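Long-range contact in sortase (PDB 5UTT), which probably acts as a cysteine transpeptidase that joins sorted surface proteins to the cell envelope of Actinomyces oris, through its sortase domain: residues Asn42-Asp54 against Gln58-Leu70. Numbering follows the deposited sequence.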
ATOM      1  N   ASN A  42      -7.057 -10.300   8.798  1.00 18.90           N
ATOM      2  CA  ASN A  42      -7.424 -11.267   7.772  1.00 18.94           C
ATOM      3  C   ASN A  42      -6.440 -11.183   6.602  1.00 16.39           C
ATOM      4  O   ASN A  42      -6.380 -12.106   5.787  1.00 15.04           O
ATOM      5  CB  ASN A  42      -8.817 -10.989   7.232  1.00 22.07           C
ATOM      6  CG  ASN A  42      -9.876 -11.040   8.324  1.00 24.81           C
ATOM      7  OD1 ASN A  42      -9.587 -11.388   9.458  1.00 28.50           O
ATOM      8  ND2 ASN A  42     -11.098 -10.689   7.977  1.00 29.47           N
ATOM      9  N   ASN A  43      -5.756 -10.041   6.508  1.00 15.16           N
ATOM     10  CA  ASN A  43      -4.674  -9.844   5.525  1.00 14.21           C
ATOM     11  C   ASN A  43      -5.162 -10.000   4.073  1.00 14.44           C
ATOM     12  O   ASN A  43      -4.484 -10.577   3.208  1.00 13.99           O
ATOM     13  CB  ASN A  43      -3.497 -10.754   5.849  1.00 14.12           C
ATOM     14  CG  ASN A  43      -2.167 -10.181   5.365  1.00 13.60           C
ATOM     15  OD1 ASN A  43      -2.067  -8.990   5.080  1.00 13.54           O
ATOM     16  ND2 ASN A  43      -1.137 -11.009   5.354  1.00 13.76           N
ATOM     17  N   ASN A  44      -6.306  -9.406   3.782  1.00 14.25           N
ATOM     18  CA  ASN A  44      -6.816  -9.434   2.429  1.00 14.99           C
ATOM     19  C   ASN A  44      -7.592  -8.172   2.159  1.00 14.54           C
ATOM     20  O   ASN A  44      -8.696  -8.188   1.638  1.00 15.67           O
ATOM     21  CB  ASN A  44      -7.630 -10.707   2.149  1.00 15.94           C
ATOM     22  CG  ASN A  44      -8.897 -10.803   2.959  1.00 16.67           C
ATOM     23  OD1 ASN A  44      -9.052 -10.183   3.997  1.00 17.90           O
ATOM     24  ND2 ASN A  44      -9.848 -11.567   2.439  1.00 17.84           N
ATOM     25  N   MET A  45      -6.937  -7.069   2.506  1.00 13.61           N
ATOM     26  CA  MET A  45      -7.575  -5.801   2.566  1.00 13.26           C
ATOM     27  C   MET A  45      -7.837  -5.257   1.198  1.00 12.33           C
ATOM     28  O   MET A  45      -6.874  -5.093   0.392  1.00 11.61           O
ATOM     29  CB  MET A  45      -6.674  -4.866   3.377  1.00 13.46           C
ATOM     30  CG  MET A  45      -7.278  -3.526   3.700  1.00 14.31           C
ATOM     31  SD  MET A  45      -6.239  -2.628   4.867  1.00 15.65           S
ATOM     32  CE  MET A  45      -7.235  -1.189   5.293  1.00 15.71           C
ATOM     33  N   PRO A  46      -9.086  -4.957   0.866  1.00 11.63           N
ATOM     34  CA  PRO A  46      -9.338  -4.367  -0.477  1.00 11.71           C
ATOM     35  C   PRO A  46      -8.725  -2.980  -0.564  1.00 11.67           C
ATOM     36  O   PRO A  46      -8.652  -2.268   0.444  1.00 11.13           O
ATOM     37  CB  PRO A  46     -10.872  -4.268  -0.564  1.00 12.23           C
ATOM     38  CG  PRO A  46     -11.361  -4.983   0.634  1.00 12.35           C
ATOM     39  CD  PRO A  46     -10.322  -4.998   1.664  1.00 12.12           C
ATOM     40  N   ILE A  47      -8.214  -2.649  -1.759  1.00 11.34           N
ATOM     41  CA  ILE A  47      -7.806  -1.327  -2.099  1.00 11.31           C
ATOM     42  C   ILE A  47      -8.789  -0.697  -3.069  1.00 11.74           C
ATOM     43  O   ILE A  47      -9.038  -1.238  -4.163  1.00 12.16           O
ATOM     44  CB  ILE A  47      -6.403  -1.317  -2.759  1.00 11.12           C
ATOM     45  CG1 ILE A  47      -5.373  -2.036  -1.862  1.00 11.13           C
ATOM     46  CG2 ILE A  47      -5.982   0.125  -2.977  1.00 10.78           C
ATOM     47  CD1 ILE A  47      -4.039  -2.344  -2.587  1.00 11.63           C
ATOM     48  N   MET A  48      -9.298   0.466  -2.701  1.00 11.98           N
ATOM     49  CA  MET A  48     -10.285   1.190  -3.539  1.00 12.35           C
ATOM     50  C   MET A  48      -9.827   2.586  -3.890  1.00 12.07           C
ATOM     51  O   MET A  48      -9.043   3.182  -3.149  1.00 11.82           O
ATOM     52  CB  MET A  48     -11.672   1.219  -2.850  1.00 13.58           C
ATOM     53  CG  MET A  48     -12.288  -0.130  -2.725  1.00 14.99           C
ATOM     54  SD  MET A  48     -13.693  -0.010  -1.597  1.00 18.10           S
ATOM     55  CE  MET A  48     -13.966  -1.730  -1.243  1.00 18.04           C
ATOM     56  N   GLU A  49     -10.314   3.132  -4.999  1.00 12.11           N
ATOM     57  CA  GLU A  49     -10.026   4.510  -5.355  1.00 12.64           C
ATOM     58  C   GLU A  49     -10.651   5.484  -4.364  1.00 12.43           C
ATOM     59  O   GLU A  49     -11.832   5.367  -4.025  1.00 12.95           O
ATOM     60  CB  GLU A  49     -10.474   4.783  -6.792  1.00 12.83           C
ATOM     61  CG  GLU A  49     -10.201   6.183  -7.310  1.00 13.55           C
ATOM     62  CD  GLU A  49      -8.735   6.459  -7.614  1.00 14.14           C
ATOM     63  OE1 GLU A  49      -7.866   5.577  -7.378  1.00 14.65           O
ATOM     64  OE2 GLU A  49      -8.467   7.582  -8.050  1.00 15.37           O
ATOM     65  N   GLY A  50      -9.876   6.443  -3.877  1.00 12.42           N
ATOM     66  CA  GLY A  50     -10.425   7.494  -2.989  1.00 12.49           C
ATOM     67  C   GLY A  50     -10.174   7.271  -1.528  1.00 12.40           C
ATOM     68  O   GLY A  50      -9.942   6.117  -1.073  1.00 12.27           O
ATOM     69  N   THR A  51     -10.176   8.356  -0.761  1.00 12.46           N
ATOM     70  CA  THR A  51      -9.733   8.278   0.637  1.00 13.09           C
ATOM     71  C   THR A  51     -10.753   8.819   1.598  1.00 13.61           C
ATOM     72  O   THR A  51     -10.421   9.048   2.748  1.00 14.46           O
ATOM     73  CB  THR A  51      -8.446   9.038   0.911  1.00 13.10           C
ATOM     74  OG1 THR A  51      -8.601  10.434   0.549  1.00 13.34           O
ATOM     75  CG2 THR A  51      -7.280   8.364   0.149  1.00 12.73           C
ATOM     76  N   GLY A  52     -11.964   9.002   1.124  1.00 14.12           N
ATOM     77  CA  GLY A  52     -13.066   9.325   2.022  1.00 14.84           C
ATOM     78  C   GLY A  52     -13.368   8.224   3.015  1.00 16.00           C
ATOM     79  O   GLY A  52     -13.005   7.052   2.827  1.00 15.75           O
ATOM     80  N   SER A  53     -14.119   8.580   4.066  1.00 17.11           N
ATOM     81  CA  SER A  53     -14.584   7.572   5.043  1.00 18.68           C
ATOM     82  C   SER A  53     -15.530   6.529   4.448  1.00 18.35           C
ATOM     83  O   SER A  53     -15.613   5.418   4.952  1.00 17.89           O
ATOM     84  CB  SER A  53     -15.241   8.254   6.237  1.00 19.93           C
ATOM     85  OG  SER A  53     -14.237   8.890   7.025  1.00 22.32           O
ATOM     86  N   ASP A  54     -16.219   6.869   3.377  1.00 18.34           N
ATOM     87  CA  ASP A  54     -17.036   5.902   2.655  1.00 19.30           C
ATOM     88  C   ASP A  54     -16.235   4.740   2.082  1.00 18.69           C
ATOM     89  O   ASP A  54     -16.787   3.688   1.813  1.00 19.84           O
ATOM     90  CB  ASP A  54     -17.906   6.564   1.564  1.00 20.42           C
ATOM     91  CG  ASP A  54     -17.101   7.401   0.554  1.00 20.31           C
ATOM     92  OD1 ASP A  54     -15.868   7.556   0.713  1.00 20.77           O
ATOM     93  OD2 ASP A  54     -17.733   7.960  -0.370  1.00 20.78           O
ATOM     94  N   GLN A  58     -15.033   0.830   5.162  1.00 18.03           N
ATOM     95  CA  GLN A  58     -15.246  -0.520   4.651  1.00 18.37           C
ATOM     96  C   GLN A  58     -14.083  -1.477   5.005  1.00 17.10           C
ATOM     97  O   GLN A  58     -14.065  -2.597   4.527  1.00 18.59           O
ATOM     98  CB  GLN A  58     -15.429  -0.500   3.153  1.00 18.95           C
ATOM     99  CG  GLN A  58     -16.625   0.289   2.656  1.00 20.11           C
ATOM    100  CD  GLN A  58     -16.760   0.231   1.149  1.00 20.80           C
ATOM    101  OE1 GLN A  58     -16.936  -0.847   0.570  1.00 22.04           O
ATOM    102  NE2 GLN A  58     -16.679   1.379   0.503  1.00 22.06           N
ATOM    103  N   ALA A  59     -13.124  -1.010   5.797  1.00 16.01           N
ATOM    104  CA  ALA A  59     -11.941  -1.789   6.220  1.00 15.26           C
ATOM    105  C   ALA A  59     -11.132  -2.043   4.960  1.00 14.67           C
ATOM    106  O   ALA A  59     -10.627  -3.155   4.750  1.00 14.96           O
ATOM    107  CB  ALA A  59     -12.315  -3.091   6.870  1.00 15.86           C
ATOM    108  N   ALA A  60     -11.132  -1.014   4.125  1.00 13.42           N
ATOM    109  CA  ALA A  60     -10.363  -0.990   2.845  1.00 12.75           C
ATOM    110  C   ALA A  60      -9.340   0.106   2.846  1.00 12.06           C
ATOM    111  O   ALA A  60      -9.479   1.130   3.512  1.00 12.74           O
ATOM    112  CB  ALA A  60     -11.319  -0.794   1.682  1.00 13.24           C
ATOM    113  N   ALA A  61      -8.262  -0.096   2.088  1.00 10.83           N
ATOM    114  CA  ALA A  61      -7.283   0.913   1.873  1.00 10.35           C
ATOM    115  C   ALA A  61      -7.783   1.803   0.750  1.00  9.84           C
ATOM    116  O   ALA A  61      -8.422   1.320  -0.174  1.00 10.20           O
ATOM    117  CB  ALA A  61      -5.987   0.274   1.490  1.00 10.33           C
ATOM    118  N   GLY A  62      -7.486   3.082   0.842  1.00  9.30           N
ATOM    119  CA  GLY A  62      -7.882   4.044  -0.195  1.00  9.22           C
ATOM    120  C   GLY A  62      -6.742   4.705  -0.976  1.00  9.12           C
ATOM    121  O   GLY A  62      -5.815   5.255  -0.393  1.00  8.76           O
ATOM    122  N   HIS A  63      -6.850   4.711  -2.298  1.00  9.55           N
ATOM    123  CA  HIS A  63      -5.827   5.341  -3.113  1.00 10.00           C
ATOM    124  C   HIS A  63      -6.033   6.850  -3.179  1.00 10.22           C
ATOM    125  O   HIS A  63      -7.078   7.328  -3.590  1.00 10.39           O
ATOM    126  CB  HIS A  63      -5.859   4.764  -4.509  1.00 10.33           C
ATOM    127  CG  HIS A  63      -4.855   5.359  -5.464  1.00 10.40           C
ATOM    128  ND1 HIS A  63      -5.231   5.773  -6.718  1.00 10.80           N
ATOM    129  CD2 HIS A  63      -3.521   5.577  -5.377  1.00 10.53           C
ATOM    130  CE1 HIS A  63      -4.173   6.235  -7.366  1.00 10.93           C
ATOM    131  NE2 HIS A  63      -3.121   6.105  -6.582  1.00 10.62           N
ATOM    132  N   TYR A  64      -4.986   7.591  -2.800  1.00 10.86           N
ATOM    133  CA  TYR A  64      -4.947   9.037  -3.011  1.00 11.78           C
ATOM    134  C   TYR A  64      -5.111   9.335  -4.506  1.00 12.94           C
ATOM    135  O   TYR A  64      -4.305   8.888  -5.346  1.00 12.93           O
ATOM    136  CB  TYR A  64      -3.645   9.631  -2.458  1.00 11.71           C
ATOM    137  CG  TYR A  64      -3.490   9.652  -0.930  1.00 11.60           C
ATOM    138  CD1 TYR A  64      -3.019   8.542  -0.227  1.00 11.51           C
ATOM    139  CD2 TYR A  64      -3.795  10.792  -0.217  1.00 11.86           C
ATOM    140  CE1 TYR A  64      -2.860   8.584   1.157  1.00 11.80           C
ATOM    141  CE2 TYR A  64      -3.658  10.851   1.164  1.00 12.00           C
ATOM    142  CZ  TYR A  64      -3.203   9.747   1.838  1.00 12.04           C
ATOM    143  OH  TYR A  64      -3.037   9.771   3.213  1.00 12.86           O
ATOM    144  N   THR A  65      -6.130  10.078  -4.867  1.00 13.71           N
ATOM    145  CA  THR A  65      -6.564  10.099  -6.253  1.00 14.83           C
ATOM    146  C   THR A  65      -5.601  10.864  -7.134  1.00 15.38           C
ATOM    147  O   THR A  65      -5.569  10.632  -8.324  1.00 16.03           O
ATOM    148  CB  THR A  65      -8.006  10.618  -6.367  1.00 15.20           C
ATOM    149  OG1 THR A  65      -8.044  11.946  -5.843  1.00 16.29           O
ATOM    150  CG2 THR A  65      -8.968   9.681  -5.581  1.00 15.63           C
ATOM    151  N   ASN A  66      -4.780  11.736  -6.548  1.00 16.87           N
ATOM    152  CA  ASN A  66      -3.829  12.529  -7.346  1.00 18.51           C
ATOM    153  C   ASN A  66      -2.425  11.953  -7.366  1.00 17.70           C
ATOM    154  O   ASN A  66      -1.487  12.575  -7.912  1.00 19.65           O
ATOM    155  CB  ASN A  66      -3.852  14.011  -6.898  1.00 19.72           C
ATOM    156  CG  ASN A  66      -5.148  14.727  -7.311  1.00 21.47           C
ATOM    157  OD1 ASN A  66      -5.819  14.338  -8.267  1.00 21.29           O
ATOM    158  ND2 ASN A  66      -5.511  15.771  -6.574  1.00 23.53           N
ATOM    159  N   THR A  67      -2.271  10.772  -6.789  1.00 15.91           N
ATOM    160  CA  THR A  67      -1.034  10.013  -6.902  1.00 15.51           C
ATOM    161  C   THR A  67      -1.107   9.037  -8.071  1.00 14.80           C
ATOM    162  O   THR A  67      -2.119   8.939  -8.766  1.00 14.25           O
ATOM    163  CB  THR A  67      -0.661   9.295  -5.580  1.00 15.26           C
ATOM    164  OG1 THR A  67      -1.558   8.212  -5.304  1.00 14.88           O
ATOM    165  CG2 THR A  67      -0.573  10.292  -4.434  1.00 15.43           C
ATOM    166  N   GLN A  68       0.018   8.380  -8.365  1.00 15.13           N
ATOM    167  CA  GLN A  68       0.121   7.560  -9.556  1.00 14.93           C
ATOM    168  C   GLN A  68      -0.627   6.234  -9.426  1.00 15.39           C
ATOM    169  O   GLN A  68      -1.033   5.808  -8.314  1.00 14.45           O
ATOM    170  CB  GLN A  68       1.591   7.342  -9.955  1.00 15.08           C
ATOM    171  CG  GLN A  68       2.210   8.571 -10.555  1.00 15.32           C
ATOM    172  CD  GLN A  68       2.313   9.707  -9.589  1.00 15.01           C
ATOM    173  OE1 GLN A  68       3.006   9.616  -8.571  1.00 15.42           O
ATOM    174  NE2 GLN A  68       1.657  10.802  -9.903  1.00 15.56           N
ATOM    175  N   GLN A  69      -0.886   5.607 -10.569  1.00 15.85           N
ATOM    176  CA  GLN A  69      -1.576   4.338 -10.589  1.00 16.61           C
ATOM    177  C   GLN A  69      -0.611   3.205 -10.224  1.00 17.33           C
ATOM    178  O   GLN A  69       0.624   3.339 -10.302  1.00 17.36           O
ATOM    179  CB  GLN A  69      -2.245   4.080 -11.941  1.00 17.48           C
ATOM    180  CG  GLN A  69      -3.142   5.195 -12.452  1.00 17.95           C
ATOM    181  CD  GLN A  69      -4.188   5.657 -11.434  1.00 18.30           C
ATOM    182  OE1 GLN A  69      -4.772   4.849 -10.684  1.00 18.46           O
ATOM    183  NE2 GLN A  69      -4.429   6.974 -11.393  1.00 19.40           N
ATOM    184  N   LEU A  70      -1.190   2.082  -9.810  1.00 16.95           N
ATOM    185  CA  LEU A  70      -0.415   0.912  -9.448  1.00 17.76           C
ATOM    186  C   LEU A  70       0.394   0.396 -10.648  1.00 18.02           C
ATOM    187  O   LEU A  70      -0.130   0.196 -11.761  1.00 18.50           O
ATOM    188  CB  LEU A  70      -1.340  -0.168  -8.904  1.00 17.95           C
ATOM    189  CG  LEU A  70      -0.698  -1.475  -8.471  1.00 18.23           C
ATOM    190  CD1 LEU A  70       0.368  -1.276  -7.414  1.00 18.61           C
ATOM    191  CD2 LEU A  70      -1.805  -2.407  -7.988  1.00 18.22           C
TER
HETATM  192  O   HOH W   1      -6.370   8.053  -9.272  1.00 15.03           O
HETATM  193  O   HOH W   2      -7.239   4.180  -9.836  1.00 20.14           O
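Glu49 and His63 meet side by side at the end of a parallel strand pair, 45-49 beside 61-63, joined by the short helix 53-56 in a beta-alpha-beta unit of the sortase beta-barrel. Backbone bonds alternate along the pair: Pro46 O takes the Ala61 N-H, Ala61 O the Met48 N-H, Met48 O the His63 N-H.

Glu49 and His63 share a sheet face with Ile47 and Ala61. CG of Glu49 lies opposite its own N, and a bend at chi2 (73°) brings the carboxylate to the imidazole edge. His63 ND1 donates to Glu49 OE1, 2.7 Å away, in the ring plane and on the syn side of the carboxylate, although the two planes are turned 51° apart. Across the ring NE2 of His63 donates, less squarely and from above the carbonyl plane, to Gln68 O, so both nitrogens are engaged and ring rotation is restrained; Phe76 stacks on the imidazole. A carboxylate suits this place because it can also take water protons, and would be expected to favour a protonated histidine. Two waters tie it to Gln69, and Thr65 CG2 lies 3.3 Å from Glu49 OE2.

Farther back, Ala61 CB is small enough to sit 4.1 Å from Ile47 CG1, while the extended Met45 chain lays CE against the Ala60-Ala61 peptide. On the other face the Met48 thioether crosses the Gln58 side chain at about a right angle, its CE touching Ala60 CB. Gln58 NE2 reaches back to bond Asp54 O in the carbonyl plane.

Gly62, lacking a side chain, admits the turning chain at Gly50-Thr51: Gly50 O lies 3.1 Å from Gly62 CA. Just beyond, Thr51 CG2 makes a CH-pi contact over the Tyr64 ring, 4.2 Å from its centroid and 11° off the normal.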